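Local coordinates for protein CmeC (Campylobacter jejuni, PDB 4MT4) that probably exports small molecules from the cell as the trimeric outer membrane channel of an efflux system, at residues 29-43 with 251-265. Sequence-based numbering, arbitrary orientation.
Sequences TNSSITKNWWKDFDD and QVFNLKEFDIPTGIS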
loop_
_atom_site.group_PDB
_atom_site.type_symbol
_atom_site.label_atom_id
_atom_site.label_comp_id
_atom_site.label_asym_id
_atom_site.label_seq_id
_atom_site.Cartn_x
_atom_site.Cartn_y
_atom_site.Cartn_z
ATOM N N THR B 29 -9.639 5.266 -36.094
ATOM C CA THR B 29 -8.181 5.324 -36.183
ATOM C C THR B 29 -7.488 4.194 -35.428
ATOM O O THR B 29 -7.831 3.893 -34.286
ATOM C CB THR B 29 -7.644 6.666 -35.636
ATOM O OG1 THR B 29 -8.386 7.751 -36.205
ATOM C CG2 THR B 29 -6.170 6.835 -35.972
ATOM N N ASN B 30 -6.503 3.583 -36.077
ATOM C CA ASN B 30 -5.688 2.549 -35.456
ATOM C C ASN B 30 -4.209 2.891 -35.623
ATOM O O ASN B 30 -3.347 2.012 -35.630
ATOM C CB ASN B 30 -6.005 1.181 -36.065
ATOM C CG ASN B 30 -5.542 0.028 -35.191
ATOM O OD1 ASN B 30 -5.373 0.176 -33.981
ATOM N ND2 ASN B 30 -5.339 -1.132 -35.805
ATOM N N SER B 31 -3.929 4.183 -35.768
ATOM C CA SER B 31 -2.559 4.661 -35.917
ATOM C C SER B 31 -1.799 4.530 -34.603
ATOM O O SER B 31 -2.379 4.655 -33.525
ATOM C CB SER B 31 -2.541 6.116 -36.394
ATOM O OG SER B 31 -3.032 6.992 -35.394
ATOM N N SER B 32 -0.496 4.279 -34.699
ATOM C CA SER B 32 0.341 4.113 -33.516
ATOM C C SER B 32 0.573 5.441 -32.802
ATOM O O SER B 32 0.222 6.505 -33.314
ATOM C CB SER B 32 1.681 3.476 -33.891
ATOM O OG SER B 32 1.525 2.098 -34.184
ATOM N N ILE B 33 1.167 5.370 -31.615
ATOM C CA ILE B 33 1.400 6.556 -30.803
ATOM C C ILE B 33 2.859 6.997 -30.859
ATOM O O ILE B 33 3.770 6.184 -30.687
ATOM C CB ILE B 33 1.000 6.312 -29.334
ATOM C CG1 ILE B 33 -0.464 5.873 -29.250
ATOM C CG2 ILE B 33 1.239 7.559 -28.494
ATOM C CD1 ILE B 33 -0.924 5.551 -27.847
ATOM N N THR B 34 3.076 8.286 -31.105
ATOM C CA THR B 34 4.420 8.850 -31.108
ATOM C C THR B 34 5.005 8.859 -29.699
ATOM O O THR B 34 4.274 8.969 -28.715
ATOM C CB THR B 34 4.433 10.281 -31.680
ATOM O OG1 THR B 34 5.639 10.947 -31.284
ATOM C CG2 THR B 34 3.237 11.071 -31.172
ATOM N N LYS B 35 6.328 8.739 -29.617
ATOM C CA LYS B 35 7.028 8.645 -28.337
ATOM C C LYS B 35 6.781 9.861 -27.446
ATOM O O LYS B 35 6.569 9.724 -26.243
ATOM C CB LYS B 35 8.531 8.468 -28.571
ATOM C CG LYS B 35 8.907 7.176 -29.281
ATOM C CD LYS B 35 8.667 5.965 -28.394
ATOM C CE LYS B 35 9.150 4.686 -29.060
ATOM N NZ LYS B 35 10.609 4.722 -29.361
ATOM N N ASN B 36 6.811 11.048 -28.042
ATOM C CA ASN B 36 6.534 12.282 -27.313
ATOM C C ASN B 36 5.148 12.832 -27.639
ATOM O O ASN B 36 5.011 13.930 -28.179
ATOM C CB ASN B 36 7.606 13.333 -27.614
ATOM C CG ASN B 36 7.887 13.471 -29.096
ATOM O OD1 ASN B 36 7.212 12.865 -29.927
ATOM N ND2 ASN B 36 8.886 14.277 -29.434
ATOM N N TRP B 37 4.124 12.058 -27.292
ATOM C CA TRP B 37 2.737 12.371 -27.629
ATOM C C TRP B 37 2.224 13.678 -27.021
ATOM O O TRP B 37 1.280 14.278 -27.537
ATOM C CB TRP B 37 1.831 11.218 -27.188
ATOM C CG TRP B 37 2.158 10.716 -25.816
ATOM C CD1 TRP B 37 2.998 9.686 -25.498
ATOM C CD2 TRP B 37 1.667 11.229 -24.571
ATOM N NE1 TRP B 37 3.054 9.524 -24.135
ATOM C CE2 TRP B 37 2.245 10.459 -23.542
ATOM C CE3 TRP B 37 0.789 12.263 -24.226
ATOM C CZ2 TRP B 37 1.977 10.689 -22.195
ATOM C CZ3 TRP B 37 0.526 12.490 -22.886
ATOM C CH2 TRP B 37 1.116 11.707 -21.889
ATOM N N TRP B 38 2.845 14.119 -25.932
ATOM C CA TRP B 38 2.343 15.270 -25.186
ATOM C C TRP B 38 2.543 16.596 -25.921
ATOM O O TRP B 38 1.913 17.598 -25.584
ATOM C CB TRP B 38 3.006 15.338 -23.809
ATOM C CG TRP B 38 4.496 15.477 -23.861
ATOM C CD1 TRP B 38 5.206 16.638 -23.942
ATOM C CD2 TRP B 38 5.459 14.417 -23.828
ATOM N NE1 TRP B 38 6.552 16.367 -23.965
ATOM C CE2 TRP B 38 6.733 15.011 -23.897
ATOM C CE3 TRP B 38 5.366 13.024 -23.750
ATOM C CZ2 TRP B 38 7.908 14.261 -23.888
ATOM C CZ3 TRP B 38 6.532 12.281 -23.741
ATOM C CH2 TRP B 38 7.787 12.900 -23.810
ATOM N N LYS B 39 3.415 16.599 -26.924
ATOM C CA LYS B 39 3.687 17.811 -27.690
ATOM C C LYS B 39 2.571 18.125 -28.686
ATOM O O LYS B 39 2.557 19.194 -29.295
ATOM C CB LYS B 39 5.022 17.693 -28.429
ATOM C CG LYS B 39 6.238 17.686 -27.519
ATOM C CD LYS B 39 7.529 17.797 -28.312
ATOM C CE LYS B 39 8.731 17.910 -27.388
ATOM N NZ LYS B 39 10.008 18.075 -28.136
ATOM N N ASP B 40 1.635 17.194 -28.843
ATOM C CA ASP B 40 0.514 17.383 -29.759
ATOM C C ASP B 40 -0.577 18.253 -29.138
ATOM O O ASP B 40 -1.594 18.535 -29.774
ATOM C CB ASP B 40 -0.065 16.032 -30.185
ATOM C CG ASP B 40 0.822 15.307 -31.177
ATOM O OD1 ASP B 40 1.477 15.986 -31.996
ATOM O OD2 ASP B 40 0.865 14.058 -31.141
ATOM N N PHE B 41 -0.360 18.676 -27.897
ATOM C CA PHE B 41 -1.268 19.608 -27.240
ATOM C C PHE B 41 -0.922 21.042 -27.623
ATOM O O PHE B 41 -1.654 21.976 -27.292
ATOM C CB PHE B 41 -1.216 19.441 -25.721
ATOM C CG PHE B 41 -1.923 18.214 -25.221
ATOM C CD1 PHE B 41 -3.307 18.157 -25.200
ATOM C CD2 PHE B 41 -1.204 17.124 -24.759
ATOM C CE1 PHE B 41 -3.961 17.031 -24.737
ATOM C CE2 PHE B 41 -1.853 15.995 -24.294
ATOM C CZ PHE B 41 -3.233 15.949 -24.283
ATOM N N ASP B 42 0.201 21.197 -28.321
ATOM C CA ASP B 42 0.680 22.494 -28.790
ATOM C C ASP B 42 0.832 23.481 -27.632
ATOM O O ASP B 42 0.499 24.660 -27.754
ATOM C CB ASP B 42 -0.265 23.057 -29.857
ATOM C CG ASP B 42 -0.659 22.016 -30.892
ATOM O OD1 ASP B 42 0.192 21.174 -31.252
ATOM O OD2 ASP B 42 -1.824 22.038 -31.342
ATOM N N ASP B 43 1.339 22.982 -26.509
ATOM C CA ASP B 43 1.530 23.788 -25.310
ATOM C C ASP B 43 3.001 23.774 -24.899
ATOM O O ASP B 43 3.513 22.758 -24.432
ATOM C CB ASP B 43 0.646 23.266 -24.173
ATOM C CG ASP B 43 0.540 24.240 -23.009
ATOM O OD1 ASP B 43 1.448 25.078 -22.831
ATOM O OD2 ASP B 43 -0.459 24.159 -22.264
ATOM N N GLN B 251 -1.224 27.562 -20.440
ATOM C CA GLN B 251 -1.919 27.888 -21.678
ATOM C C GLN B 251 -3.259 27.161 -21.738
ATOM O O GLN B 251 -3.331 25.961 -21.471
ATOM C CB GLN B 251 -1.060 27.517 -22.887
ATOM C CG GLN B 251 -1.811 27.475 -24.206
ATOM C CD GLN B 251 -0.946 26.988 -25.351
ATOM O OE1 GLN B 251 0.166 27.472 -25.553
ATOM N NE2 GLN B 251 -1.451 26.015 -26.102
ATOM N N VAL B 252 -4.313 27.897 -22.083
ATOM C CA VAL B 252 -5.659 27.338 -22.181
ATOM C C VAL B 252 -5.747 26.246 -23.245
ATOM O O VAL B 252 -5.219 26.394 -24.348
ATOM C CB VAL B 252 -6.698 28.447 -22.491
ATOM C CG1 VAL B 252 -7.956 27.868 -23.137
ATOM C CG2 VAL B 252 -7.047 29.213 -21.225
ATOM N N PHE B 253 -6.405 25.144 -22.899
ATOM C CA PHE B 253 -6.604 24.042 -23.829
ATOM C C PHE B 253 -7.695 24.362 -24.843
ATOM O O PHE B 253 -8.827 24.675 -24.474
ATOM C CB PHE B 253 -6.955 22.757 -23.074
ATOM C CG PHE B 253 -7.320 21.605 -23.969
ATOM C CD1 PHE B 253 -6.334 20.853 -24.585
ATOM C CD2 PHE B 253 -8.648 21.268 -24.190
ATOM C CE1 PHE B 253 -6.663 19.792 -25.407
ATOM C CE2 PHE B 253 -8.982 20.208 -25.013
ATOM C CZ PHE B 253 -7.988 19.469 -25.621
ATOM N N ASN B 254 -7.346 24.280 -26.122
ATOM C CA ASN B 254 -8.315 24.469 -27.194
ATOM C C ASN B 254 -8.597 23.167 -27.932
ATOM O O ASN B 254 -7.681 22.404 -28.243
ATOM C CB ASN B 254 -7.828 25.538 -28.173
ATOM C CG ASN B 254 -8.380 26.915 -27.854
ATOM O OD1 ASN B 254 -9.056 27.107 -26.843
ATOM N ND2 ASN B 254 -8.094 27.882 -28.717
ATOM N N LEU B 255 -9.873 22.921 -28.208
ATOM C CA LEU B 255 -10.309 21.657 -28.790
ATOM C C LEU B 255 -9.744 21.446 -30.192
ATOM O O LEU B 255 -10.060 22.187 -31.124
ATOM C CB LEU B 255 -11.842 21.590 -28.821
ATOM C CG LEU B 255 -12.523 20.258 -29.167
ATOM C CD1 LEU B 255 -12.738 20.092 -30.669
ATOM C CD2 LEU B 255 -11.753 19.080 -28.587
ATOM N N LYS B 256 -8.899 20.430 -30.322
ATOM C CA LYS B 256 -8.420 19.975 -31.619
ATOM C C LYS B 256 -8.662 18.477 -31.731
ATOM O O LYS B 256 -9.205 17.864 -30.812
ATOM C CB LYS B 256 -6.935 20.298 -31.804
ATOM C CG LYS B 256 -6.036 19.727 -30.718
ATOM C CD LYS B 256 -4.564 20.001 -30.999
ATOM C CE LYS B 256 -4.083 19.246 -32.228
ATOM N NZ LYS B 256 -2.620 19.419 -32.449
ATOM N N GLU B 257 -8.263 17.889 -32.854
ATOM C CA GLU B 257 -8.366 16.444 -33.023
ATOM C C GLU B 257 -7.005 15.782 -32.848
ATOM O O GLU B 257 -5.996 16.267 -33.360
ATOM C CB GLU B 257 -8.952 16.093 -34.392
ATOM C CG GLU B 257 -8.932 14.602 -34.707
ATOM C CD GLU B 257 -9.763 13.778 -33.739
ATOM O OE1 GLU B 257 -10.662 14.345 -33.080
ATOM O OE2 GLU B 257 -9.520 12.557 -33.640
ATOM N N PHE B 258 -6.984 14.673 -32.115
ATOM C CA PHE B 258 -5.743 13.968 -31.819
ATOM C C PHE B 258 -5.678 12.614 -32.523
ATOM O O PHE B 258 -6.674 11.895 -32.601
ATOM C CB PHE B 258 -5.590 13.776 -30.308
ATOM C CG PHE B 258 -5.549 15.063 -29.533
ATOM C CD1 PHE B 258 -6.717 15.675 -29.110
ATOM C CD2 PHE B 258 -4.337 15.658 -29.224
ATOM C CE1 PHE B 258 -6.679 16.856 -28.398
ATOM C CE2 PHE B 258 -4.291 16.839 -28.512
ATOM C CZ PHE B 258 -5.463 17.439 -28.097
ATOM N N ASP B 259 -4.498 12.275 -33.033
ATOM C CA ASP B 259 -4.285 10.983 -33.679
ATOM C C ASP B 259 -4.079 9.877 -32.647
ATOM O O ASP B 259 -2.954 9.446 -32.397
ATOM C CB ASP B 259 -3.087 11.047 -34.630
ATOM C CG ASP B 259 -1.911 11.807 -34.043
ATOM O OD1 ASP B 259 -1.950 12.134 -32.838
ATOM O OD2 ASP B 259 -0.945 12.073 -34.788
ATOM N N ILE B 260 -5.177 9.421 -32.053
ATOM C CA ILE B 260 -5.129 8.362 -31.054
ATOM C C ILE B 260 -6.030 7.201 -31.469
ATOM O O ILE B 260 -6.998 7.400 -32.203
ATOM C CB ILE B 260 -5.554 8.877 -29.660
ATOM C CG1 ILE B 260 -6.990 9.399 -29.696
ATOM C CG2 ILE B 260 -4.597 9.954 -29.174
ATOM C CD1 ILE B 260 -7.497 9.870 -28.352
ATOM N N PRO B 261 -5.705 5.980 -31.011
ATOM C CA PRO B 261 -6.514 4.798 -31.331
ATOM C C PRO B 261 -7.973 4.933 -30.903
ATOM O O PRO B 261 -8.270 5.590 -29.906
ATOM C CB PRO B 261 -5.823 3.680 -30.543
ATOM C CG PRO B 261 -4.416 4.130 -30.419
ATOM C CD PRO B 261 -4.483 5.622 -30.268
ATOM N N THR B 262 -8.868 4.315 -31.667
ATOM C CA THR B 262 -10.288 4.298 -31.338
ATOM C C THR B 262 -10.742 2.867 -31.087
ATOM O O THR B 262 -11.891 2.617 -30.727
ATOM C CB THR B 262 -11.139 4.916 -32.461
ATOM O OG1 THR B 262 -11.018 4.125 -33.649
ATOM C CG2 THR B 262 -10.689 6.341 -32.754
ATOM N N GLY B 263 -9.823 1.931 -31.291
ATOM C CA GLY B 263 -10.072 0.523 -31.045
ATOM C C GLY B 263 -8.816 -0.129 -30.498
ATOM O O GLY B 263 -7.732 0.448 -30.578
ATOM N N ILE B 264 -8.953 -1.327 -29.941
ATOM C CA ILE B 264 -7.807 -2.003 -29.348
ATOM C C ILE B 264 -6.835 -2.467 -30.434
ATOM O O ILE B 264 -7.242 -2.853 -31.530
ATOM C CB ILE B 264 -8.245 -3.200 -28.470
ATOM C CG1 ILE B 264 -7.060 -3.739 -27.662
ATOM C CG2 ILE B 264 -8.898 -4.293 -29.310
ATOM C CD1 ILE B 264 -7.457 -4.661 -26.539
ATOM N N SER B 265 -5.544 -2.400 -30.129
ATOM C CA SER B 265 -4.509 -2.788 -31.079
ATOM C C SER B 265 -4.389 -4.304 -31.183
ATOM O O SER B 265 -4.741 -5.030 -30.254
ATOM C CB SER B 265 -3.165 -2.183 -30.675
ATOM O OG SER B 265 -2.127 -2.632 -31.526
HETATM O O HOH W 1 -2.966 24.000 -23.185
#
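Two loops of what is probably the equatorial domain, wrapped round the helical barrel of this outer membrane factor, one leading into helix 44-56 and the other running from helix 240-245 to helix 273-293, are joined at both ends of their contact, with rings between. At one end Thr29 and Thr262 bind each other twice: Thr262 N gives a bond of 2.8 Å to Thr29 O in its carbonyl plane, and Thr29 N reaches Thr262 OG1 at 3.0 Å. That hydroxyl, set between its own backbone N and carbonyl carbon (chi1 64°), is also tied to the carbonyl of Asn18. Nearby, Pro261 lays its ring crosswise against the CG1 branch of Ile33.

Ending the short 3-10 turn 37-41, Phe41 brings its CD1 edge to within 3.7 Å of Phe253 CE1, nearly in plane, while the Phe258 ring lies obliquely against it, the planes 54° apart. Lys256, its chain bent at chi3 (-67°), turns its ammonium to two acceptors at and just after the turn's end, bonding Asp40 O and making a salt bridge to the syn side of Asp42 OD2, at 3.0 Å for NZ to either oxygen. Asp40 OD2 comes within 3.8 Å of Asp259 OD1, like charges that probably repel.

At the far end the Gln251 amide stacks on the Asp43 carboxylate with the planes almost parallel, and Gln251 NE2 bonds Asp42 O at 2.9 Å from above the carbonyl plane. A water donates to both Asp43 OD2 and Gln251 O, and Tyr163 of helix 129-195 also bonds Asp43 OD2. Asp43 sits at the N-cap of helix 44-56, OD1 weakly bonding Leu46 N, Phe164 meets Phe41 edge-to-face, and Ile33 and Ile260 pack on helix 411-445; Ile264 touches Leu244 of a neighbouring subunit.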